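Local coordinates for protein octenoyl-coa reductase/carboxylase (Streptomyces sp., PDB 4A0S) that probably catalyses the NADPH-dependent reductive carboxylation of 2-octenoyl-CoA, which supplies an extender unit for polyketide synthesis, at residues Cys266-Thr278 and Thr291-Ala303. Numbering follows the deposited sequence.
Sequences CDLVINRAELGIT and TGRKLAKLVVEKA. With CO8 (octanoyl-coenzyme A), chain L.
Without a single direct hydrogen bond between them, the two segments meet through bridging waters and Leu275, a knob in the hole formed by Thr291, Lys294, Leu295 and Leu298. Its CD1 meets Leu295 CD1 at 3.5 Å, while CD2 rests on the helix backbone near Leu295 N. A branched aliphatic chain suits this socket, having two methyls to spread over it. Ile270 continues the apolar seam from strand 269-271: with CG1 anti to the carbonyl carbon (chi1 -67°), CD1 reaches Leu295 and Val299, and CG2 is left to touch Leu298 CD1 at 3.7 Å. The Lys302 chain crosses Ile270 at a slant, CE near CG1 and 3.3 Å from Val269 O; its amine bonds weakly to two waters, one bound to Glu274 OE1, the other to Val269 N. A third water links Gly276 O to Thr291 OG1, which also bonds Arg287 O. The short, weakly bonded helix carrying Leu275 is N-capped by Asn271 OD1, which accepts from Ala273 N, and ends in a Schellman motif at Gly276, whose positive phi favours glycine. Each segment reaches one ligand of this Rossmann domain: 266-278 brings Arg272 to NADP, helix 291-303 brings Arg293 to octanoyl-CoA. Arg293 NH1 and NH2 donate to CO8 O8A, at 2.9 and 2.6 Å, with the oxygen in the guanidinium plane; NH2 also reaches diphosphate oxygens O4A and O3A weakly. A leucine in place of Arg293 would probably leave the 3'-phosphate without this two-pronged, charged grip. Apolar packing thus probably holds the helix against the strand, while its far side offers positive charge to the CoA phosphates.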
ATOM      1  N   CYS A 266      -6.484 -26.527  10.957  1.00 23.74           N
ATOM      2  CA  CYS A 266      -5.691 -25.741  11.885  1.00 23.40           C
ATOM      3  C   CYS A 266      -5.141 -26.660  12.956  1.00 24.43           C
ATOM      4  O   CYS A 266      -5.868 -27.028  13.893  1.00 24.48           O
ATOM      5  CB  CYS A 266      -6.548 -24.681  12.549  1.00 23.12           C
ATOM      6  SG  CYS A 266      -5.533 -23.533  13.454  1.00 22.48           S
ATOM      7  N   ASP A 267      -3.875 -27.053  12.830  1.00 24.66           N
ATOM      8  CA  ASP A 267      -3.317 -27.997  13.787  1.00 25.24           C
ATOM      9  C   ASP A 267      -2.559 -27.326  14.919  1.00 24.88           C
ATOM     10  O   ASP A 267      -2.139 -28.000  15.868  1.00 25.71           O
ATOM     11  CB  ASP A 267      -2.441 -29.045  13.102  1.00 26.37           C
ATOM     12  CG  ASP A 267      -1.104 -28.507  12.711  1.00 28.76           C
ATOM     13  OD1 ASP A 267      -1.073 -27.540  11.927  1.00 30.44           O
ATOM     14  OD2 ASP A 267      -0.083 -29.059  13.195  1.00 34.91           O
ATOM     15  N   LEU A 268      -2.384 -26.013  14.817  1.00 23.56           N
ATOM     16  CA  LEU A 268      -1.848 -25.239  15.921  1.00 23.31           C
ATOM     17  C   LEU A 268      -3.008 -24.606  16.645  1.00 22.90           C
ATOM     18  O   LEU A 268      -3.709 -23.737  16.115  1.00 21.71           O
ATOM     19  CB  LEU A 268      -0.868 -24.172  15.447  1.00 22.85           C
ATOM     20  CG  LEU A 268       0.311 -24.704  14.632  1.00 23.10           C
ATOM     21  CD1 LEU A 268       1.173 -23.531  14.234  1.00 22.22           C
ATOM     22  CD2 LEU A 268       1.114 -25.768  15.395  1.00 24.61           C
ATOM     23  N   VAL A 269      -3.228 -25.093  17.855  1.00 23.40           N
ATOM     24  CA  VAL A 269      -4.383 -24.711  18.612  1.00 23.46           C
ATOM     25  C   VAL A 269      -3.969 -24.350  20.014  1.00 24.21           C
ATOM     26  O   VAL A 269      -3.164 -25.044  20.643  1.00 24.42           O
ATOM     27  CB  VAL A 269      -5.413 -25.853  18.653  1.00 23.56           C
ATOM     28  CG1 VAL A 269      -6.686 -25.384  19.318  1.00 23.36           C
ATOM     29  CG2 VAL A 269      -5.677 -26.346  17.242  1.00 22.91           C
ATOM     30  N   ILE A 270      -4.507 -23.228  20.474  1.00 24.34           N
ATOM     31  CA  ILE A 270      -4.322 -22.780  21.844  1.00 25.32           C
ATOM     32  C   ILE A 270      -5.688 -22.799  22.513  1.00 26.12           C
ATOM     33  O   ILE A 270      -6.606 -22.119  22.066  1.00 25.21           O
ATOM     34  CB  ILE A 270      -3.713 -21.349  21.915  1.00 25.05           C
ATOM     35  CG1 ILE A 270      -2.274 -21.332  21.392  1.00 24.47           C
ATOM     36  CG2 ILE A 270      -3.752 -20.805  23.330  1.00 24.87           C
ATOM     37  CD1 ILE A 270      -1.683 -19.917  21.230  1.00 23.38           C
ATOM     38  N   ASN A 271      -5.835 -23.594  23.569  1.00 27.82           N
ATOM     39  CA  ASN A 271      -7.044 -23.501  24.363  1.00 29.65           C
ATOM     40  C   ASN A 271      -6.877 -22.323  25.317  1.00 30.95           C
ATOM     41  O   ASN A 271      -5.888 -22.245  26.038  1.00 31.24           O
ATOM     42  CB  ASN A 271      -7.322 -24.801  25.118  1.00 30.03           C
ATOM     43  CG  ASN A 271      -8.696 -24.813  25.751  1.00 31.51           C
ATOM     44  OD1 ASN A 271      -9.040 -23.921  26.538  1.00 31.68           O
ATOM     45  ND2 ASN A 271      -9.510 -25.815  25.395  1.00 31.66           N
ATOM     46  N   ARG A 272      -7.830 -21.398  25.328  1.00 32.56           N
ATOM     47  CA  ARG A 272      -7.663 -20.209  26.157  1.00 33.16           C
ATOM     48  C   ARG A 272      -7.716 -20.446  27.674  1.00 34.14           C
ATOM     49  O   ARG A 272      -7.366 -19.564  28.442  1.00 33.30           O
ATOM     50  CB  ARG A 272      -8.588 -19.076  25.716  1.00 32.40           C
ATOM     51  CG  ARG A 272     -10.064 -19.332  25.954  1.00 35.05           C
ATOM     52  CD  ARG A 272     -10.790 -18.014  26.148  1.00 33.83           C
ATOM     53  NE  ARG A 272     -10.958 -17.303  24.891  1.00 31.90           N
ATOM     54  CZ  ARG A 272     -11.533 -16.108  24.774  1.00 31.45           C
ATOM     55  NH1 ARG A 272     -12.001 -15.477  25.846  1.00 31.14           N
ATOM     56  NH2 ARG A 272     -11.653 -15.547  23.574  1.00 28.33           N
ATOM     57  N   ALA A 273      -8.136 -21.637  28.100  1.00 37.41           N
ATOM     58  CA  ALA A 273      -7.997 -22.052  29.504  1.00 39.13           C
ATOM     59  C   ALA A 273      -6.542 -22.412  29.836  1.00 40.79           C
ATOM     60  O   ALA A 273      -6.072 -22.194  30.957  1.00 40.96           O
ATOM     61  CB  ALA A 273      -8.902 -23.221  29.794  1.00 41.47           C
ATOM     62  N   GLU A 274      -5.838 -22.972  28.855  1.00 42.54           N
ATOM     63  CA  GLU A 274      -4.398 -23.230  28.923  1.00 44.04           C
ATOM     64  C   GLU A 274      -3.640 -21.929  29.204  1.00 42.58           C
ATOM     65  O   GLU A 274      -2.513 -21.945  29.718  1.00 43.10           O
ATOM     66  CB  GLU A 274      -3.940 -23.842  27.591  1.00 45.37           C
ATOM     67  CG  GLU A 274      -2.522 -24.412  27.533  1.00 47.69           C
ATOM     68  CD  GLU A 274      -2.050 -24.601  26.086  1.00 49.49           C
ATOM     69  OE1 GLU A 274      -2.873 -24.417  25.150  1.00 48.00           O
ATOM     70  OE2 GLU A 274      -0.857 -24.930  25.890  1.00 50.24           O
ATOM     71  N   LEU A 275      -4.274 -20.810  28.862  1.00 40.85           N
ATOM     72  CA  LEU A 275      -3.776 -19.492  29.210  1.00 39.69           C
ATOM     73  C   LEU A 275      -4.399 -18.982  30.498  1.00 39.22           C
ATOM     74  O   LEU A 275      -3.842 -18.107  31.153  1.00 39.43           O
ATOM     75  CB  LEU A 275      -4.078 -18.497  28.099  1.00 38.63           C
ATOM     76  CG  LEU A 275      -3.243 -18.589  26.830  1.00 39.24           C
ATOM     77  CD1 LEU A 275      -4.040 -17.996  25.684  1.00 39.86           C
ATOM     78  CD2 LEU A 275      -1.916 -17.875  27.020  1.00 40.74           C
ATOM     79  N   GLY A 276      -5.559 -19.518  30.853  1.00 39.44           N
ATOM     80  CA  GLY A 276      -6.278 -19.029  32.013  1.00 39.23           C
ATOM     81  C   GLY A 276      -6.897 -17.678  31.719  1.00 37.59           C
ATOM     82  O   GLY A 276      -6.936 -16.802  32.581  1.00 37.73           O
ATOM     83  N   ILE A 277      -7.367 -17.506  30.489  1.00 36.39           N
ATOM     84  CA  ILE A 277      -8.129 -16.321  30.140  1.00 35.03           C
ATOM     85  C   ILE A 277      -9.554 -16.478  30.679  1.00 35.49           C
ATOM     86  O   ILE A 277     -10.203 -17.517  30.499  1.00 36.24           O
ATOM     87  CB  ILE A 277      -8.102 -16.036  28.624  1.00 34.42           C
ATOM     88  CG1 ILE A 277      -6.671 -15.700  28.171  1.00 33.86           C
ATOM     89  CG2 ILE A 277      -9.072 -14.907  28.263  1.00 34.11           C
ATOM     90  CD1 ILE A 277      -6.474 -15.706  26.638  1.00 32.66           C
ATOM     91  N   THR A 278      -9.995 -15.457  31.402  1.00 35.04           N
ATOM     92  CA  THR A 278     -11.362 -15.352  31.892  1.00 36.01           C
ATOM     93  C   THR A 278     -11.850 -13.965  31.468  1.00 35.18           C
ATOM     94  O   THR A 278     -11.038 -13.127  31.102  1.00 34.22           O
ATOM     95  CB  THR A 278     -11.426 -15.501  33.417  1.00 36.79           C
ATOM     96  OG1 THR A 278     -10.505 -14.585  34.031  1.00 37.79           O
ATOM     97  CG2 THR A 278     -11.062 -16.909  33.827  1.00 38.22           C
ATOM     98  N   THR A 291      -0.321 -12.510  30.623  1.00 28.31           N
ATOM     99  CA  THR A 291      -1.025 -13.453  29.763  1.00 26.86           C
ATOM    100  C   THR A 291      -0.666 -13.252  28.293  1.00 26.11           C
ATOM    101  O   THR A 291      -0.392 -14.221  27.593  1.00 25.96           O
ATOM    102  CB  THR A 291      -2.552 -13.370  29.960  1.00 26.09           C
ATOM    103  OG1 THR A 291      -2.863 -13.616  31.334  1.00 26.42           O
ATOM    104  CG2 THR A 291      -3.278 -14.399  29.092  1.00 26.29           C
ATOM    105  N   GLY A 292      -0.647 -11.997  27.845  1.00 25.41           N
ATOM    106  CA  GLY A 292      -0.216 -11.668  26.486  1.00 24.80           C
ATOM    107  C   GLY A 292       1.148 -12.264  26.220  1.00 25.65           C
ATOM    108  O   GLY A 292       1.373 -12.905  25.190  1.00 25.89           O
ATOM    109  N   ARG A 293       2.050 -12.064  27.178  1.00 26.35           N
ATOM    110  CA  ARG A 293       3.385 -12.645  27.135  1.00 27.30           C
ATOM    111  C   ARG A 293       3.352 -14.168  27.044  1.00 27.26           C
ATOM    112  O   ARG A 293       4.051 -14.743  26.218  1.00 27.63           O
ATOM    113  CB  ARG A 293       4.197 -12.209  28.350  1.00 28.35           C
ATOM    114  CG  ARG A 293       4.706 -10.791  28.274  1.00 31.83           C
ATOM    115  CD  ARG A 293       5.015 -10.263  29.656  1.00 36.32           C
ATOM    116  NE  ARG A 293       6.054  -9.239  29.624  1.00 41.31           N
ATOM    117  CZ  ARG A 293       6.384  -8.478  30.662  1.00 43.44           C
ATOM    118  NH1 ARG A 293       5.750  -8.613  31.820  1.00 43.88           N
ATOM    119  NH2 ARG A 293       7.347  -7.577  30.538  1.00 45.92           N
ATOM    120  N   LYS A 294       2.549 -14.812  27.894  1.00 30.00           N
ATOM    121  CA  LYS A 294       2.363 -16.263  27.822  1.00 29.99           C
ATOM    122  C   LYS A 294       1.831 -16.668  26.455  1.00 28.69           C
ATOM    123  O   LYS A 294       2.288 -17.641  25.863  1.00 28.66           O
ATOM    124  CB  LYS A 294       1.393 -16.772  28.895  1.00 30.02           C
ATOM    125  CG  LYS A 294       1.904 -16.707  30.330  1.00 32.74           C
ATOM    126  CD  LYS A 294       1.212 -17.776  31.192  1.00 36.13           C
ATOM    127  CE  LYS A 294       0.550 -17.187  32.444  1.00 38.06           C
ATOM    128  NZ  LYS A 294      -0.736 -16.479  32.127  1.00 38.36           N
ATOM    129  N   LEU A 295       0.860 -15.904  25.969  1.00 27.42           N
ATOM    130  CA  LEU A 295       0.227 -16.172  24.693  1.00 25.99           C
ATOM    131  C   LEU A 295       1.240 -16.064  23.562  1.00 25.56           C
ATOM    132  O   LEU A 295       1.344 -16.959  22.736  1.00 25.14           O
ATOM    133  CB  LEU A 295      -0.945 -15.219  24.478  1.00 25.28           C
ATOM    134  CG  LEU A 295      -1.700 -15.353  23.159  1.00 23.84           C
ATOM    135  CD1 LEU A 295      -2.206 -16.767  22.945  1.00 23.08           C
ATOM    136  CD2 LEU A 295      -2.828 -14.367  23.143  1.00 23.23           C
ATOM    137  N   ALA A 296       1.994 -14.974  23.556  1.00 25.78           N
ATOM    138  CA  ALA A 296       3.092 -14.794  22.608  1.00 26.20           C
ATOM    139  C   ALA A 296       4.083 -15.948  22.683  1.00 27.00           C
ATOM    140  O   ALA A 296       4.418 -16.539  21.656  1.00 27.41           O
ATOM    141  CB  ALA A 296       3.800 -13.468  22.849  1.00 26.26           C
ATOM    142  N   LYS A 297       4.535 -16.276  23.892  1.00 27.55           N
ATOM    143  CA  LYS A 297       5.421 -17.418  24.074  1.00 28.15           C
ATOM    144  C   LYS A 297       4.810 -18.669  23.453  1.00 27.60           C
ATOM    145  O   LYS A 297       5.486 -19.378  22.716  1.00 27.66           O
ATOM    146  CB  LYS A 297       5.773 -17.646  25.553  1.00 28.65           C
ATOM    147  CG  LYS A 297       5.828 -19.127  25.947  1.00 30.29           C
ATOM    148  CD  LYS A 297       6.704 -19.417  27.161  1.00 33.24           C
ATOM    149  CE  LYS A 297       8.089 -19.905  26.744  1.00 35.23           C
ATOM    150  NZ  LYS A 297       8.066 -21.024  25.736  1.00 35.12           N
ATOM    151  N   LEU A 298       3.534 -18.927  23.735  1.00 27.15           N
ATOM    152  CA  LEU A 298       2.859 -20.086  23.162  1.00 26.90           C
ATOM    153  C   LEU A 298       2.835 -20.062  21.643  1.00 26.39           C
ATOM    154  O   LEU A 298       3.087 -21.090  21.003  1.00 26.41           O
ATOM    155  CB  LEU A 298       1.424 -20.206  23.653  1.00 26.79           C
ATOM    156  CG  LEU A 298       1.089 -21.039  24.879  1.00 28.24           C
ATOM    157  CD1 LEU A 298      -0.426 -21.088  24.993  1.00 27.20           C
ATOM    158  CD2 LEU A 298       1.692 -22.453  24.791  1.00 27.76           C
ATOM    159  N   VAL A 299       2.506 -18.910  21.056  1.00 25.54           N
ATOM    160  CA  VAL A 299       2.485 -18.842  19.597  1.00 25.01           C
ATOM    161  C   VAL A 299       3.900 -19.115  19.063  1.00 25.33           C
ATOM    162  O   VAL A 299       4.058 -19.871  18.112  1.00 25.07           O
ATOM    163  CB  VAL A 299       1.897 -17.521  19.054  1.00 24.19           C
ATOM    164  CG1 VAL A 299       1.789 -17.575  17.543  1.00 23.94           C
ATOM    165  CG2 VAL A 299       0.512 -17.253  19.647  1.00 24.06           C
ATOM    166  N   VAL A 300       4.914 -18.512  19.686  1.00 25.73           N
ATOM    167  CA  VAL A 300       6.318 -18.777  19.323  1.00 26.45           C
ATOM    168  C   VAL A 300       6.624 -20.287  19.340  1.00 27.11           C
ATOM    169  O   VAL A 300       7.227 -20.803  18.398  1.00 27.09           O
ATOM    170  CB  VAL A 300       7.329 -17.996  20.226  1.00 26.83           C
ATOM    171  CG1 VAL A 300       8.782 -18.376  19.897  1.00 27.52           C
ATOM    172  CG2 VAL A 300       7.159 -16.474  20.087  1.00 26.08           C
ATOM    173  N   GLU A 301       6.176 -20.978  20.398  1.00 28.04           N
ATOM    174  CA  GLU A 301       6.370 -22.424  20.568  1.00 28.65           C
ATOM    175  C   GLU A 301       5.723 -23.206  19.447  1.00 27.73           C
ATOM    176  O   GLU A 301       6.326 -24.129  18.903  1.00 27.92           O
ATOM    177  CB  GLU A 301       5.738 -22.944  21.868  1.00 29.38           C
ATOM    178  CG  GLU A 301       6.187 -22.320  23.168  1.00 32.94           C
ATOM    179  CD  GLU A 301       5.666 -23.081  24.388  1.00 36.33           C
ATOM    180  OE1 GLU A 301       5.898 -24.307  24.474  1.00 38.24           O
ATOM    181  OE2 GLU A 301       5.026 -22.453  25.263  1.00 37.90           O
ATOM    182  N   LYS A 302       4.477 -22.851  19.135  1.00 26.85           N
ATOM    183  CA  LYS A 302       3.690 -23.595  18.162  1.00 26.16           C
ATOM    184  C   LYS A 302       4.023 -23.246  16.735  1.00 25.44           C
ATOM    185  O   LYS A 302       4.128 -24.135  15.884  1.00 25.27           O
ATOM    186  CB  LYS A 302       2.197 -23.392  18.409  1.00 25.86           C
ATOM    187  CG  LYS A 302       1.774 -23.914  19.741  1.00 27.51           C
ATOM    188  CD  LYS A 302       0.296 -23.746  19.967  1.00 26.50           C
ATOM    189  CE  LYS A 302      -0.067 -24.264  21.356  1.00 29.25           C
ATOM    190  NZ  LYS A 302       0.252 -25.713  21.536  1.00 29.88           N
ATOM    191  N   ALA A 303       4.174 -21.950  16.473  1.00 24.60           N
ATOM    192  CA  ALA A 303       4.257 -21.451  15.110  1.00 23.95           C
ATOM    193  C   ALA A 303       5.636 -20.913  14.769  1.00 23.78           C
ATOM    194  O   ALA A 303       5.915 -20.629  13.619  1.00 23.82           O
ATOM    195  CB  ALA A 303       3.205 -20.372  14.885  1.00 23.29           C
TER
HETATM  196  N1A CO8 L1446      13.308  -0.681  38.547  1.00 68.25           N
HETATM  197  C2A CO8 L1446      14.018  -1.617  37.923  1.00 68.48           C
HETATM  198  N3A CO8 L1446      13.490  -2.363  36.956  1.00 68.14           N
HETATM  199  C4A CO8 L1446      12.206  -2.189  36.582  1.00 67.51           C
HETATM  200  C5A CO8 L1446      11.436  -1.219  37.214  1.00 67.75           C
HETATM  201  C6A CO8 L1446      12.020  -0.454  38.223  1.00 68.04           C
HETATM  202  N6A CO8 L1446      11.324   0.490  38.856  1.00 67.82           N
HETATM  203  N7A CO8 L1446      10.222  -1.249  36.667  1.00 67.55           N
HETATM  204  C8A CO8 L1446      10.225  -2.196  35.729  1.00 67.17           C
HETATM  205  N9A CO8 L1446      11.430  -2.781  35.676  1.00 66.88           N
HETATM  206  C1B CO8 L1446      11.843  -3.885  34.734  1.00 65.34           C
HETATM  207  C2B CO8 L1446      11.231  -5.270  34.995  1.00 64.81           C
HETATM  208  O2B CO8 L1446      12.232  -6.279  34.785  1.00 65.33           O
HETATM  209  C3B CO8 L1446      10.128  -5.376  33.939  1.00 63.83           C
HETATM  210  O3B CO8 L1446       9.967  -6.729  33.500  1.00 63.22           O
HETATM  211  P3B CO8 L1446       8.568  -7.508  33.728  1.00 62.88           P
HETATM  212  O7A CO8 L1446       8.289  -7.403  35.323  1.00 61.89           O
HETATM  213  O8A CO8 L1446       7.430  -6.615  33.001  1.00 61.87           O
HETATM  214  O9A CO8 L1446       8.635  -8.898  33.216  1.00 62.62           O
HETATM  215  C4B CO8 L1446      10.702  -4.581  32.780  1.00 63.18           C
HETATM  216  O4B CO8 L1446      11.379  -3.463  33.406  1.00 64.42           O
HETATM  217  C5B CO8 L1446       9.563  -4.144  31.827  1.00 61.77           C
HETATM  218  O5B CO8 L1446      10.073  -3.595  30.586  1.00 58.79           O
HETATM  219  P1A CO8 L1446      10.588  -4.545  29.350  1.00 57.16           P
HETATM  220  O1A CO8 L1446      10.871  -3.528  28.107  1.00 55.70           O
HETATM  221  O2A CO8 L1446      11.780  -5.362  29.705  1.00 56.68           O
HETATM  222  O3A CO8 L1446       9.345  -5.524  28.908  1.00 54.27           O
HETATM  223  P2A CO8 L1446       8.452  -5.342  27.547  1.00 51.26           P
HETATM  224  O4A CO8 L1446       7.152  -6.254  27.818  1.00 51.20           O
HETATM  225  O5A CO8 L1446       9.128  -5.680  26.254  1.00 50.90           O
HETATM  226  O6A CO8 L1446       7.891  -3.826  27.563  1.00 49.54           O
HETATM  227  CBP CO8 L1446       7.436  -1.596  26.702  1.00 45.67           C
HETATM  228  CCP CO8 L1446       7.827  -3.037  26.366  1.00 47.51           C
HETATM  229  CDP CO8 L1446       6.029  -1.630  27.320  1.00 43.95           C
HETATM  230  CEP CO8 L1446       7.423  -0.798  25.388  1.00 45.57           C
HETATM  231  CAP CO8 L1446       8.476  -1.035  27.716  1.00 44.56           C
HETATM  232  OAP CO8 L1446       9.815  -1.254  27.228  1.00 44.43           O
HETATM  233  C9P CO8 L1446       8.307   0.469  27.949  1.00 43.52           C
HETATM  234  O9P CO8 L1446       7.357   0.924  28.598  1.00 43.94           O
HETATM  235  N8P CO8 L1446       9.270   1.190  27.372  1.00 42.17           N
HETATM  236  C7P CO8 L1446       9.311   2.648  27.397  1.00 41.33           C
HETATM  237  C6P CO8 L1446       8.208   3.165  26.469  1.00 41.60           C
HETATM  238  C5P CO8 L1446       7.749   4.530  26.973  1.00 41.86           C
HETATM  239  O5P CO8 L1446       6.884   4.630  27.845  1.00 42.07           O
HETATM  240  N4P CO8 L1446       8.382   5.572  26.435  1.00 41.72           N
HETATM  241  C3P CO8 L1446       9.420   5.433  25.402  1.00 39.64           C
HETATM  242  C2P CO8 L1446       9.672   6.806  24.807  1.00 37.54           C
HETATM  243  S1P CO8 L1446       8.426   7.279  23.539  1.00 36.03           S
HETATM  244  C1' CO8 L1446       9.361   8.569  22.891  1.00 33.43           C
HETATM  245  O1' CO8 L1446       9.358   9.661  23.469  1.00 35.45           O
HETATM  246  C2' CO8 L1446      10.139   8.300  21.767  1.00 30.70           C
HETATM  247  C3' CO8 L1446      10.930   9.276  21.170  1.00 25.26           C
HETATM  248  C4' CO8 L1446      11.675   9.047  20.005  1.00 20.66           C
HETATM  249  C5' CO8 L1446      11.710   7.602  19.496  1.00 14.09           C
HETATM  250  C6' CO8 L1446      12.786   7.446  18.404  1.00  9.07           C
HETATM  251  C7' CO8 L1446      12.996   5.958  18.182  1.00  7.67           C
HETATM  252  C8' CO8 L1446      13.973   5.742  17.039  1.00 10.30           C
HETATM  253  O   HOH W   1      -1.432 -27.103  19.042  1.00  2.00           O
HETATM  254  O   HOH W   2      -2.354 -26.836  23.525  1.00 14.97           O
HETATM  255  O   HOH W   3      -4.891 -14.997  32.406  1.00  7.29           O